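PDB 2AZ4: metallo-beta-lactamase domain-containing protein from Enterococcus faecalis, which is of unknown function but binds two zinc ions in a metallo-beta-lactamase fold and may be an RNA-binding exonuclease. Local coordinates for residues L16-T21 with P402-K407; F11-L16 with P421-Q426; R246-N251 with K274-V279. One frame throughout, in Å; residues are numbered along the deposited sequence.

Contact 1 of 3, residues L16-T21 with P402-K407; sequences LTIGGT and PIHTLK. With ZN (zinc ion), chain D.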
ATOM      1  N   LEU A  16       0.836 -10.570 -14.288  1.00 23.69           N
ATOM      2  CA  LEU A  16      -0.398 -10.229 -15.027  1.00 24.30           C
ATOM      3  C   LEU A  16      -1.602 -10.095 -14.100  1.00 24.54           C
ATOM      4  O   LEU A  16      -2.731 -10.551 -14.398  1.00 24.43           O
ATOM      5  CB  LEU A  16      -0.664 -11.184 -16.211  1.00 25.06           C
ATOM      6  CG  LEU A  16      -0.939 -10.472 -17.557  1.00 26.97           C
ATOM      7  CD1 LEU A  16      -2.227  -9.664 -17.560  1.00 28.55           C
ATOM      8  CD2 LEU A  16       0.225  -9.578 -18.001  1.00 27.45           C
ATOM      9  N   THR A  17      -1.336  -9.481 -12.950  1.00 22.95           N
ATOM     10  CA  THR A  17      -2.350  -9.204 -11.984  1.00 23.16           C
ATOM     11  C   THR A  17      -1.787  -8.128 -11.065  1.00 23.25           C
ATOM     12  O   THR A  17      -0.588  -8.049 -10.855  1.00 23.92           O
ATOM     13  CB  THR A  17      -2.796 -10.495 -11.229  1.00 23.41           C
ATOM     14  OG1 THR A  17      -3.897 -10.195 -10.376  1.00 24.25           O
ATOM     15  CG2 THR A  17      -1.657 -11.117 -10.424  1.00 23.19           C
ATOM     16  N   ILE A  18      -2.643  -7.251 -10.579  1.00 23.31           N
ATOM     17  CA  ILE A  18      -2.155  -6.187  -9.722  1.00 23.36           C
ATOM     18  C   ILE A  18      -2.316  -6.649  -8.277  1.00 22.85           C
ATOM     19  O   ILE A  18      -3.340  -6.406  -7.650  1.00 23.39           O
ATOM     20  CB  ILE A  18      -2.860  -4.853 -10.041  1.00 23.09           C
ATOM     21  CG1 ILE A  18      -2.628  -4.543 -11.534  1.00 25.29           C
ATOM     22  CG2 ILE A  18      -2.329  -3.751  -9.131  1.00 23.26           C
ATOM     23  CD1 ILE A  18      -2.954  -3.126 -11.982  1.00 30.05           C
ATOM     24  N   GLY A  19      -1.315  -7.378  -7.791  1.00 22.13           N
ATOM     25  CA  GLY A  19      -1.329  -7.879  -6.431  1.00 21.24           C
ATOM     26  C   GLY A  19      -0.705  -9.245  -6.325  1.00 20.91           C
ATOM     27  O   GLY A  19      -0.846 -10.089  -7.217  1.00 21.23           O
ATOM     28  N   GLY A  20       0.006  -9.467  -5.230  1.00 20.04           N
ATOM     29  CA  GLY A  20       0.561 -10.787  -4.957  1.00 19.41           C
ATOM     30  C   GLY A  20       1.912 -11.036  -5.585  1.00 19.40           C
ATOM     31  O   GLY A  20       2.285 -12.201  -5.771  1.00 19.31           O
ATOM     32  N   THR A  21       2.653  -9.962  -5.891  1.00 18.93           N
ATOM     33  CA  THR A  21       4.066 -10.102  -6.301  1.00 18.98           C
ATOM     34  C   THR A  21       4.881 -10.823  -5.249  1.00 18.34           C
ATOM     35  O   THR A  21       4.971 -10.384  -4.098  1.00 18.70           O
ATOM     36  CB  THR A  21       4.748  -8.750  -6.589  1.00 18.51           C
ATOM     37  OG1 THR A  21       4.040  -8.072  -7.623  1.00 19.77           O
ATOM     38  CG2 THR A  21       6.166  -8.952  -7.083  1.00 19.38           C
ATOM     39  N   PRO A 402       8.852  -5.346 -16.528  1.00 23.99           N
ATOM     40  CA  PRO A 402       7.570  -4.904 -15.992  1.00 24.27           C
ATOM     41  C   PRO A 402       6.911  -5.967 -15.109  1.00 24.57           C
ATOM     42  O   PRO A 402       6.934  -7.171 -15.435  1.00 24.59           O
ATOM     43  CB  PRO A 402       6.728  -4.654 -17.246  1.00 24.79           C
ATOM     44  CG  PRO A 402       7.759  -4.438 -18.354  1.00 23.67           C
ATOM     45  CD  PRO A 402       8.829  -5.388 -18.003  1.00 23.78           C
ATOM     46  N   ILE A 403       6.370  -5.503 -13.980  1.00 23.62           N
ATOM     47  CA  ILE A 403       5.604  -6.327 -13.045  1.00 23.37           C
ATOM     48  C   ILE A 403       4.476  -5.460 -12.507  1.00 22.38           C
ATOM     49  O   ILE A 403       4.428  -4.279 -12.808  1.00 21.44           O
ATOM     50  CB  ILE A 403       6.464  -6.825 -11.870  1.00 23.13           C
ATOM     51  CG1 ILE A 403       7.093  -5.628 -11.114  1.00 24.20           C
ATOM     52  CG2 ILE A 403       7.472  -7.862 -12.357  1.00 22.76           C
ATOM     53  CD1 ILE A 403       7.791  -5.992  -9.818  1.00 23.39           C
ATOM     54  N   HIS A 404       3.561  -6.065 -11.747  1.00 22.55           N
ATOM     55  CA  HIS A 404       2.465  -5.332 -11.119  1.00 22.97           C
ATOM     56  C   HIS A 404       1.758  -4.491 -12.199  1.00 23.11           C
ATOM     57  O   HIS A 404       1.631  -3.265 -12.081  1.00 22.59           O
ATOM     58  CB  HIS A 404       3.031  -4.461  -9.977  1.00 22.56           C
ATOM     59  CG  HIS A 404       2.109  -4.279  -8.816  1.00 22.96           C
ATOM     60  ND1 HIS A 404       1.448  -5.329  -8.214  1.00 22.95           N
ATOM     61  CD2 HIS A 404       1.781  -3.172  -8.109  1.00 22.45           C
ATOM     62  CE1 HIS A 404       0.735  -4.870  -7.200  1.00 23.56           C
ATOM     63  NE2 HIS A 404       0.921  -3.563  -7.117  1.00 21.87           N
ATOM     64  N   THR A 405       1.314  -5.177 -13.257  1.00 23.53           N
ATOM     65  CA  THR A 405       0.793  -4.538 -14.456  1.00 24.24           C
ATOM     66  C   THR A 405      -0.072  -5.516 -15.286  1.00 24.44           C
ATOM     67  O   THR A 405       0.196  -6.714 -15.333  1.00 25.05           O
ATOM     68  CB  THR A 405       1.963  -3.907 -15.309  1.00 23.91           C
ATOM     69  OG1 THR A 405       1.427  -3.234 -16.448  1.00 25.07           O
ATOM     70  CG2 THR A 405       3.001  -4.973 -15.756  1.00 24.19           C
ATOM     71  N   LEU A 406      -1.138  -4.999 -15.884  1.00 25.58           N
ATOM     72  CA  LEU A 406      -1.964  -5.766 -16.834  1.00 26.03           C
ATOM     73  C   LEU A 406      -1.523  -5.555 -18.300  1.00 26.68           C
ATOM     74  O   LEU A 406      -2.043  -6.221 -19.205  1.00 26.98           O
ATOM     75  CB  LEU A 406      -3.452  -5.420 -16.680  1.00 26.02           C
ATOM     76  CG  LEU A 406      -4.092  -5.416 -15.290  1.00 25.47           C
ATOM     77  CD1 LEU A 406      -5.581  -5.067 -15.363  1.00 25.74           C
ATOM     78  CD2 LEU A 406      -3.893  -6.740 -14.616  1.00 26.28           C
ATOM     79  N   LYS A 407      -0.581  -4.632 -18.521  1.00 26.95           N
ATOM     80  CA  LYS A 407      -0.074  -4.303 -19.876  1.00 27.50           C
ATOM     81  C   LYS A 407       1.439  -4.091 -19.871  1.00 27.23           C
ATOM     82  O   LYS A 407       1.927  -2.983 -20.125  1.00 27.54           O
ATOM     83  CB  LYS A 407      -0.807  -3.079 -20.446  1.00 27.15           C
ATOM     84  CG  LYS A 407      -2.318  -3.270 -20.462  1.00 27.68           C
ATOM     85  CD  LYS A 407      -3.086  -2.097 -21.010  1.00 29.03           C
ATOM     86  CE  LYS A 407      -4.531  -2.528 -21.167  1.00 32.47           C
ATOM     87  NZ  LYS A 407      -5.446  -1.381 -21.317  1.00 37.16           N
TER
HETATM   88 ZN    ZN D 602       0.421  -2.416  -5.198  1.00 27.73          ZN
HETATM   89  O   HOH W   1       2.485  -8.202 -14.467  1.00 24.10           O
HETATM   90  O   HOH W   2       1.527  -7.920  -8.915  1.00 18.43           O
HETATM   91  O   HOH W   3      -0.762  -1.560  -3.374  1.00 18.61           O
HETATM   92  O   HOH W   4      -1.266  -1.180  -6.251  1.00 22.69           O
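The imidazole of H404 lies under the side chain of I18, whose CG2 makes a CH-pi contact 4.0 Å from the centroid of the H404 ring. That methyl sits over one face, displaced toward the rim. It gets there because CG2 is anti to the backbone N of I18 (chi1 of -57° for CG1), which leaves CG1 to turn to L406; a beta-branched residue thus serves two partners at once. Apolar contact continues at L406: I18 CG1 meets L406 CD2 at 4.0 Å, and the same CD2 rests on the backbone of T17.

Polar contacts between the segments run through water. One water is held by four groups: it gives a proton to T17 O, accepts from G19 N, bonds T21 OG1, and accepts from H404 ND1 at 2.7 Å, lying in the plane of the ring. With H404 NE2 spent on zinc, 2.3 Å away, ND1 is the nitrogen that carries the N-H. Gripped at both nitrogens, the ring has its rotation fixed, and the loop acts as second shell to a first-shell ligand. G19 suits its place because at its phi of 144° a CB would collide with the carbonyl O of I18. A second water joins L16 N to T405 O, and T405 OG1, itself hydrogen-bonded to G217 O, closes an ST turn by accepting from K407 N.

D96, H97 and D189 complete this zinc site. The loop between strands 7-13 and 22-27 here meets the end of strand 399-403, whose I403 packs on M214 of strand 212-216 and Y186 of strand 182-186.

Contact 2 of 3, residues F11-L16 with P421-Q426; sequences FHSGIL and PERGEQ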
ATOM      1  N   PHE A  11      10.157 -15.491 -10.499  1.00 20.31           N
ATOM      2  CA  PHE A  11       8.879 -14.783 -10.411  1.00 20.87           C
ATOM      3  C   PHE A  11       7.768 -15.747 -10.020  1.00 21.18           C
ATOM      4  O   PHE A  11       7.021 -16.262 -10.862  1.00 21.59           O
ATOM      5  CB  PHE A  11       8.592 -14.026 -11.711  1.00 20.76           C
ATOM      6  CG  PHE A  11       9.632 -12.988 -12.013  1.00 21.73           C
ATOM      7  CD1 PHE A  11       9.453 -11.654 -11.596  1.00 19.80           C
ATOM      8  CD2 PHE A  11      10.826 -13.345 -12.662  1.00 20.75           C
ATOM      9  CE1 PHE A  11      10.440 -10.698 -11.832  1.00 19.10           C
ATOM     10  CE2 PHE A  11      11.820 -12.392 -12.901  1.00 21.32           C
ATOM     11  CZ  PHE A  11      11.627 -11.063 -12.481  1.00 21.15           C
ATOM     12  N   HIS A  12       7.701 -16.009  -8.718  1.00 20.74           N
ATOM     13  CA  HIS A  12       6.777 -16.992  -8.164  1.00 20.01           C
ATOM     14  C   HIS A  12       5.320 -16.643  -8.348  1.00 19.66           C
ATOM     15  O   HIS A  12       4.512 -17.537  -8.566  1.00 19.71           O
ATOM     16  CB  HIS A  12       7.073 -17.200  -6.663  1.00 19.94           C
ATOM     17  CG  HIS A  12       8.369 -17.912  -6.397  1.00 19.34           C
ATOM     18  ND1 HIS A  12       8.569 -19.237  -6.727  1.00 18.28           N
ATOM     19  CD2 HIS A  12       9.519 -17.493  -5.812  1.00 16.83           C
ATOM     20  CE1 HIS A  12       9.785 -19.603  -6.358  1.00 15.89           C
ATOM     21  NE2 HIS A  12      10.390 -18.556  -5.820  1.00 15.68           N
ATOM     22  N   SER A  13       4.971 -15.352  -8.265  1.00 19.49           N
ATOM     23  CA  SER A  13       3.574 -14.956  -8.127  1.00 19.61           C
ATOM     24  C   SER A  13       3.363 -13.503  -8.505  1.00 19.80           C
ATOM     25  O   SER A  13       4.294 -12.709  -8.491  1.00 18.82           O
ATOM     26  CB  SER A  13       3.148 -15.156  -6.663  1.00 20.04           C
ATOM     27  OG  SER A  13       1.760 -15.015  -6.477  1.00 20.85           O
ATOM     28  N   GLY A  14       2.132 -13.140  -8.819  1.00 20.40           N
ATOM     29  CA  GLY A  14       1.827 -11.725  -9.065  1.00 20.92           C
ATOM     30  C   GLY A  14       1.954 -11.253 -10.495  1.00 21.41           C
ATOM     31  O   GLY A  14       1.875 -10.051 -10.767  1.00 21.81           O
ATOM     32  N   ILE A  15       2.102 -12.197 -11.422  1.00 22.65           N
ATOM     33  CA  ILE A  15       2.295 -11.877 -12.852  1.00 22.76           C
ATOM     34  C   ILE A  15       0.972 -11.701 -13.607  1.00 23.35           C
ATOM     35  O   ILE A  15       0.114 -12.579 -13.599  1.00 23.85           O
ATOM     36  CB  ILE A  15       3.143 -12.953 -13.574  1.00 23.13           C
ATOM     37  CG1 ILE A  15       4.523 -13.117 -12.918  1.00 22.27           C
ATOM     38  CG2 ILE A  15       3.222 -12.674 -15.127  1.00 22.50           C
ATOM     39  CD1 ILE A  15       5.455 -11.912 -13.035  1.00 24.49           C
ATOM     40  N   LEU A  16       0.836 -10.570 -14.288  1.00 23.69           N
ATOM     41  CA  LEU A  16      -0.398 -10.229 -15.027  1.00 24.30           C
ATOM     42  C   LEU A  16      -1.602 -10.095 -14.100  1.00 24.54           C
ATOM     43  O   LEU A  16      -2.731 -10.551 -14.398  1.00 24.43           O
ATOM     44  CB  LEU A  16      -0.664 -11.184 -16.211  1.00 25.06           C
ATOM     45  CG  LEU A  16      -0.939 -10.472 -17.557  1.00 26.97           C
ATOM     46  CD1 LEU A  16      -2.227  -9.664 -17.560  1.00 28.55           C
ATOM     47  CD2 LEU A  16       0.225  -9.578 -18.001  1.00 27.45           C
ATOM     48  N   PRO A 421       7.956 -11.169 -17.910  1.00 30.25           N
ATOM     49  CA  PRO A 421       8.028 -12.443 -17.193  1.00 29.72           C
ATOM     50  C   PRO A 421       6.712 -13.204 -17.222  1.00 29.33           C
ATOM     51  O   PRO A 421       5.636 -12.614 -17.380  1.00 28.23           O
ATOM     52  CB  PRO A 421       8.376 -12.023 -15.763  1.00 29.83           C
ATOM     53  CG  PRO A 421       7.773 -10.667 -15.609  1.00 30.26           C
ATOM     54  CD  PRO A 421       7.783 -10.023 -16.994  1.00 30.22           C
ATOM     55  N   GLU A 422       6.806 -14.519 -17.091  1.00 29.16           N
ATOM     56  CA  GLU A 422       5.617 -15.306 -16.842  1.00 29.98           C
ATOM     57  C   GLU A 422       5.734 -15.986 -15.480  1.00 28.55           C
ATOM     58  O   GLU A 422       6.814 -16.065 -14.903  1.00 28.38           O
ATOM     59  CB  GLU A 422       5.348 -16.311 -17.968  1.00 30.03           C
ATOM     60  CG  GLU A 422       6.326 -17.453 -18.061  1.00 32.02           C
ATOM     61  CD  GLU A 422       6.098 -18.312 -19.310  1.00 33.61           C
ATOM     62  OE1 GLU A 422       6.365 -19.536 -19.237  1.00 38.15           O
ATOM     63  OE2 GLU A 422       5.645 -17.763 -20.350  1.00 37.45           O
ATOM     64  N   ARG A 423       4.611 -16.470 -14.977  1.00 28.14           N
ATOM     65  CA  ARG A 423       4.582 -17.090 -13.673  1.00 27.66           C
ATOM     66  C   ARG A 423       5.549 -18.280 -13.626  1.00 27.73           C
ATOM     67  O   ARG A 423       5.572 -19.105 -14.541  1.00 27.51           O
ATOM     68  CB  ARG A 423       3.151 -17.485 -13.325  1.00 27.37           C
ATOM     69  CG  ARG A 423       3.025 -18.148 -11.981  1.00 27.97           C
ATOM     70  CD  ARG A 423       1.665 -18.752 -11.803  1.00 26.99           C
ATOM     71  NE  ARG A 423       1.601 -19.423 -10.509  1.00 27.33           N
ATOM     72  CZ  ARG A 423       1.250 -18.824  -9.378  1.00 27.76           C
ATOM     73  NH1 ARG A 423       1.242 -19.520  -8.238  1.00 26.57           N
ATOM     74  NH2 ARG A 423       0.922 -17.526  -9.384  1.00 25.51           N
ATOM     75  N   GLY A 424       6.392 -18.312 -12.595  1.00 27.05           N
ATOM     76  CA  GLY A 424       7.352 -19.401 -12.387  1.00 27.73           C
ATOM     77  C   GLY A 424       8.711 -19.206 -13.033  1.00 28.03           C
ATOM     78  O   GLY A 424       9.655 -19.941 -12.750  1.00 28.41           O
ATOM     79  N   GLU A 425       8.813 -18.212 -13.906  1.00 28.66           N
ATOM     80  CA  GLU A 425      10.033 -17.952 -14.658  1.00 29.58           C
ATOM     81  C   GLU A 425      11.220 -17.581 -13.799  1.00 29.87           C
ATOM     82  O   GLU A 425      11.114 -16.743 -12.882  1.00 29.69           O
ATOM     83  CB  GLU A 425       9.802 -16.839 -15.676  1.00 30.10           C
ATOM     84  CG  GLU A 425      10.766 -16.905 -16.861  1.00 32.47           C
ATOM     85  CD  GLU A 425      10.563 -15.767 -17.835  1.00 35.02           C
ATOM     86  OE1 GLU A 425       9.399 -15.445 -18.136  1.00 34.63           O
ATOM     87  OE2 GLU A 425      11.573 -15.199 -18.305  1.00 38.89           O
ATOM     88  N   GLN A 426      12.352 -18.213 -14.111  1.00 30.07           N
ATOM     89  CA  GLN A 426      13.618 -17.918 -13.476  1.00 30.88           C
ATOM     90  C   GLN A 426      14.527 -17.210 -14.450  1.00 31.29           C
ATOM     91  O   GLN A 426      14.633 -17.616 -15.611  1.00 31.73           O
ATOM     92  CB  GLN A 426      14.287 -19.190 -12.966  1.00 30.62           C
ATOM     93  CG  GLN A 426      13.393 -19.951 -12.052  1.00 33.16           C
ATOM     94  CD  GLN A 426      13.965 -21.275 -11.592  1.00 36.89           C
ATOM     95  OE1 GLN A 426      15.174 -21.440 -11.450  1.00 37.80           O
ATOM     96  NE2 GLN A 426      13.077 -22.230 -11.337  1.00 39.24           N
TER
HETATM   97  O   HOH W   5       0.155 -17.235  -6.807  1.00 28.74           O
HETATM   98  O   HOH W   6       0.970 -15.218 -11.480  1.00 27.47           O
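F11 and I15 close on P421 in the tight part of this contact. P421 CB lies over one face of the F11 ring, 4.2 Å from its centroid, a CH-pi contact suited to flat phenyl and rigid pyrrolidine. I15 CD1 reaches P421 CG at 3.7 Å, while chi1 of -58° sets CG1 beside the backbone N and swings CG2 against P421 O, so one branch touches the proline ring and the other its carbonyl. Two backbone bonds pin the segments beside this cluster: F11 N donates to E425 O at 2.9 Å and G424 N to F11 O at 2.8 Å. G424 occupies the third position of a type II turn from E422 to E425, where its positive phi favours glycine, and E425 OE1 accepts from E422 N.

The other side is looser and wetter. R423 extends, CG anti to its backbone N (chi1 180°), until its guanidinium lies flat beneath H12 O, which stands 3.6 Å above the plane. Waters in that plane link NH2 to I15 N and to S13 OG, which also has G20 O and E39 as polar partners. R423 NH2 also forms a salt bridge with E39, within a long arginine's reach.

The turn leads into strand 426-428, antiparallel to strand 7-13 at the rim of its sheet. S13 and H12 form a classic bulge opposite V22, and F11 packs on V401 and I403 of strand 399-403.

Contact 3 of 3, residues R246-N251 with K274-V279; sequences RLELEN and KSPRTV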
ATOM      1  N   ARG A 246     -10.083  25.133  -0.680  1.00 21.61           N
ATOM      2  CA  ARG A 246     -11.065  25.815  -1.526  1.00 22.31           C
ATOM      3  C   ARG A 246     -12.496  25.346  -1.209  1.00 22.40           C
ATOM      4  O   ARG A 246     -13.400  26.160  -1.020  1.00 22.20           O
ATOM      5  CB  ARG A 246     -10.781  25.579  -3.013  1.00 22.25           C
ATOM      6  CG  ARG A 246     -11.850  26.256  -3.946  1.00 23.26           C
ATOM      7  CD  ARG A 246     -11.619  25.970  -5.417  1.00 22.06           C
ATOM      8  NE  ARG A 246     -11.522  24.532  -5.675  1.00 22.61           N
ATOM      9  CZ  ARG A 246     -12.556  23.714  -5.879  1.00 24.86           C
ATOM     10  NH1 ARG A 246     -13.808  24.172  -5.872  1.00 22.86           N
ATOM     11  NH2 ARG A 246     -12.333  22.423  -6.086  1.00 22.09           N
ATOM     12  N   LEU A 247     -12.689  24.039  -1.148  1.00 22.16           N
ATOM     13  CA  LEU A 247     -14.016  23.501  -0.867  1.00 22.55           C
ATOM     14  C   LEU A 247     -14.558  23.980   0.488  1.00 22.36           C
ATOM     15  O   LEU A 247     -15.761  24.232   0.607  1.00 22.20           O
ATOM     16  CB  LEU A 247     -14.042  21.961  -0.966  1.00 22.31           C
ATOM     17  CG  LEU A 247     -13.941  21.331  -2.366  1.00 24.25           C
ATOM     18  CD1 LEU A 247     -13.602  19.848  -2.266  1.00 23.83           C
ATOM     19  CD2 LEU A 247     -15.214  21.521  -3.175  1.00 25.49           C
ATOM     20  N   GLU A 248     -13.682  24.098   1.493  1.00 21.64           N
ATOM     21  CA  GLU A 248     -14.094  24.623   2.791  1.00 21.86           C
ATOM     22  C   GLU A 248     -14.506  26.104   2.722  1.00 22.18           C
ATOM     23  O   GLU A 248     -15.553  26.499   3.247  1.00 22.08           O
ATOM     24  CB  GLU A 248     -13.019  24.387   3.843  1.00 21.30           C
ATOM     25  CG  GLU A 248     -12.842  22.904   4.228  1.00 21.45           C
ATOM     26  CD  GLU A 248     -11.984  22.730   5.480  1.00 22.83           C
ATOM     27  OE1 GLU A 248     -11.967  23.624   6.343  1.00 23.41           O
ATOM     28  OE2 GLU A 248     -11.329  21.691   5.620  1.00 25.84           O
ATOM     29  N   LEU A 249     -13.710  26.909   2.022  1.00 22.59           N
ATOM     30  CA  LEU A 249     -13.959  28.359   1.933  1.00 22.33           C
ATOM     31  C   LEU A 249     -15.177  28.702   1.095  1.00 23.10           C
ATOM     32  O   LEU A 249     -15.813  29.732   1.300  1.00 23.38           O
ATOM     33  CB  LEU A 249     -12.719  29.087   1.397  1.00 22.13           C
ATOM     34  CG  LEU A 249     -11.477  28.972   2.290  1.00 20.46           C
ATOM     35  CD1 LEU A 249     -10.223  29.589   1.631  1.00 19.16           C
ATOM     36  CD2 LEU A 249     -11.744  29.577   3.642  1.00 18.74           C
ATOM     37  N   GLU A 250     -15.512  27.834   0.156  1.00 23.40           N
ATOM     38  CA  GLU A 250     -16.727  28.011  -0.636  1.00 25.37           C
ATOM     39  C   GLU A 250     -17.976  27.610   0.174  1.00 24.95           C
ATOM     40  O   GLU A 250     -19.092  27.926  -0.228  1.00 25.21           O
ATOM     41  CB  GLU A 250     -16.669  27.148  -1.894  1.00 24.72           C
ATOM     42  CG  GLU A 250     -15.595  27.530  -2.902  1.00 28.56           C
ATOM     43  CD  GLU A 250     -15.599  26.611  -4.122  1.00 27.57           C
ATOM     44  OE1 GLU A 250     -16.269  25.555  -4.086  1.00 29.92           O
ATOM     45  OE2 GLU A 250     -14.933  26.943  -5.129  1.00 31.26           O
ATOM     46  N   ASN A 251     -17.784  26.885   1.280  1.00 24.90           N
ATOM     47  CA  ASN A 251     -18.917  26.392   2.088  1.00 25.28           C
ATOM     48  C   ASN A 251     -18.795  26.687   3.589  1.00 25.63           C
ATOM     49  O   ASN A 251     -18.719  25.750   4.405  1.00 26.07           O
ATOM     50  CB  ASN A 251     -19.152  24.894   1.842  1.00 24.98           C
ATOM     51  CG  ASN A 251     -19.521  24.587   0.393  1.00 24.70           C
ATOM     52  OD1 ASN A 251     -20.685  24.668   0.011  1.00 24.06           O
ATOM     53  ND2 ASN A 251     -18.521  24.242  -0.419  1.00 21.75           N
ATOM     54  N   LYS A 274      -3.441  22.442   6.972  1.00 24.59           N
ATOM     55  CA  LYS A 274      -3.951  23.516   6.126  1.00 23.91           C
ATOM     56  C   LYS A 274      -5.454  23.821   6.258  1.00 23.36           C
ATOM     57  O   LYS A 274      -5.914  24.887   5.859  1.00 22.17           O
ATOM     58  CB  LYS A 274      -3.587  23.226   4.665  1.00 23.97           C
ATOM     59  CG  LYS A 274      -2.080  23.252   4.405  1.00 25.33           C
ATOM     60  CD  LYS A 274      -1.759  23.756   2.996  1.00 30.21           C
ATOM     61  CE  LYS A 274      -0.285  24.032   2.837  1.00 31.58           C
ATOM     62  NZ  LYS A 274       0.489  22.804   2.482  1.00 35.23           N
ATOM     63  N   SER A 275      -6.217  22.874   6.800  1.00 22.34           N
ATOM     64  CA  SER A 275      -7.665  23.018   6.901  1.00 22.30           C
ATOM     65  C   SER A 275      -8.080  24.278   7.678  1.00 22.35           C
ATOM     66  O   SER A 275      -7.686  24.435   8.845  1.00 22.31           O
ATOM     67  CB  SER A 275      -8.262  21.759   7.557  1.00 22.34           C
ATOM     68  OG  SER A 275      -9.663  21.887   7.683  1.00 21.23           O
ATOM     69  N   PRO A 276      -8.851  25.196   7.035  1.00 22.60           N
ATOM     70  CA  PRO A 276      -9.319  26.378   7.773  1.00 22.49           C
ATOM     71  C   PRO A 276     -10.154  25.997   8.996  1.00 22.66           C
ATOM     72  O   PRO A 276     -10.001  26.632  10.052  1.00 22.55           O
ATOM     73  CB  PRO A 276     -10.195  27.116   6.752  1.00 22.78           C
ATOM     74  CG  PRO A 276      -9.731  26.631   5.418  1.00 22.93           C
ATOM     75  CD  PRO A 276      -9.328  25.207   5.637  1.00 22.57           C
ATOM     76  N   ARG A 277     -11.008  24.974   8.860  1.00 21.91           N
ATOM     77  CA  ARG A 277     -11.802  24.470   9.999  1.00 21.69           C
ATOM     78  C   ARG A 277     -10.975  23.501  10.819  1.00 21.84           C
ATOM     79  O   ARG A 277     -10.163  22.757  10.263  1.00 21.93           O
ATOM     80  CB  ARG A 277     -13.052  23.712   9.529  1.00 21.69           C
ATOM     81  CG  ARG A 277     -14.117  24.542   8.865  1.00 22.17           C
ATOM     82  CD  ARG A 277     -15.262  23.644   8.498  1.00 21.13           C
ATOM     83  NE  ARG A 277     -16.271  24.314   7.690  1.00 23.42           N
ATOM     84  CZ  ARG A 277     -17.552  23.951   7.643  1.00 22.43           C
ATOM     85  NH1 ARG A 277     -17.993  22.904   8.344  1.00 23.15           N
ATOM     86  NH2 ARG A 277     -18.392  24.631   6.886  1.00 19.53           N
ATOM     87  N   THR A 278     -11.208  23.492  12.134  1.00 21.90           N
ATOM     88  CA  THR A 278     -10.644  22.492  13.026  1.00 21.68           C
ATOM     89  C   THR A 278     -10.992  21.092  12.548  1.00 20.69           C
ATOM     90  O   THR A 278     -12.155  20.766  12.381  1.00 21.61           O
ATOM     91  CB  THR A 278     -11.199  22.634  14.455  1.00 21.70           C
ATOM     92  OG1 THR A 278     -10.909  23.941  14.959  1.00 24.04           O
ATOM     93  CG2 THR A 278     -10.600  21.579  15.374  1.00 22.98           C
ATOM     94  N   VAL A 279      -9.977  20.264  12.367  1.00 19.96           N
ATOM     95  CA  VAL A 279     -10.161  18.884  11.938  1.00 18.91           C
ATOM     96  C   VAL A 279     -10.425  17.972  13.123  1.00 18.46           C
ATOM     97  O   VAL A 279      -9.779  18.117  14.161  1.00 18.48           O
ATOM     98  CB  VAL A 279      -8.915  18.375  11.174  1.00 18.73           C
ATOM     99  CG1 VAL A 279      -9.099  16.934  10.722  1.00 19.72           C
ATOM    100  CG2 VAL A 279      -8.651  19.276   9.964  1.00 19.27           C
TER
HETATM  101  O   HOH W   7     -15.684  26.261   5.918  1.00 24.09           O
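E248 reaches across P276 with its carboxylate, OE1 lying 3.2 Å from P276 CD. CG stands anti to the carbonyl carbon (chi1 -69°), with the chain extended beyond it, carrying the acid from the helix to the loop S275-R277. There R277 N donates to E248 OE1 at 3.0 Å, a fairly straight bond (161°). The S275 hydroxyl lies 2.7 Å from E248 OE2 and also close to R277 O, so its one proton may go to either. A small hydroxyl fits here, directly after helix 265-274. Proline suits the next place because its fixed phi fits the loop and it has no N-H to satisfy, while P276 CG packs on L249 CD2 at 4.0 Å.

CB and CG of R277 lie alongside E248 OE1, and the guanidinium continues to N251. R277 NH2 makes a weak bond to N251 O, at 2.7 Å but poorly aligned, and also donates to R254 O, while NH1 is taken by Y328 O. A water accepts from R277 NE and donates to E248 O.

Acid and arginine stay short of a salt bridge, yet their opposite charges probably favour each other. E248 OE1 takes the R277 backbone N-H and OE2 perhaps the S275 hydroxyl, so its charge meets mainly neutral groups. R277 meets mainly carbonyls and water, with D324 at long range; the E248 bond to R277 N joins helix 237-249 to the loop before strand 278-282.

Contacts 1 and 2 are neighbours, their centres 9 Å apart, and L16 belongs to both. They touch where S13 OG lies 2.9 Å from G20 O and where I403 CG2 meets F11 CE1 at 4.1 Å. Contact 1 supplies a zinc ligand directly, whereas contact 2 stands behind it: the side chain of S13 is about 13 Å from a zinc ion. Both join segments from near the two ends of the chain, on the same side of its centre. Contact 3 is remote, its centre 38 Å from that of contact 1 and 47 Å from that of contact 2, across the centre of the chain in the region of the six-stranded parallel sheet.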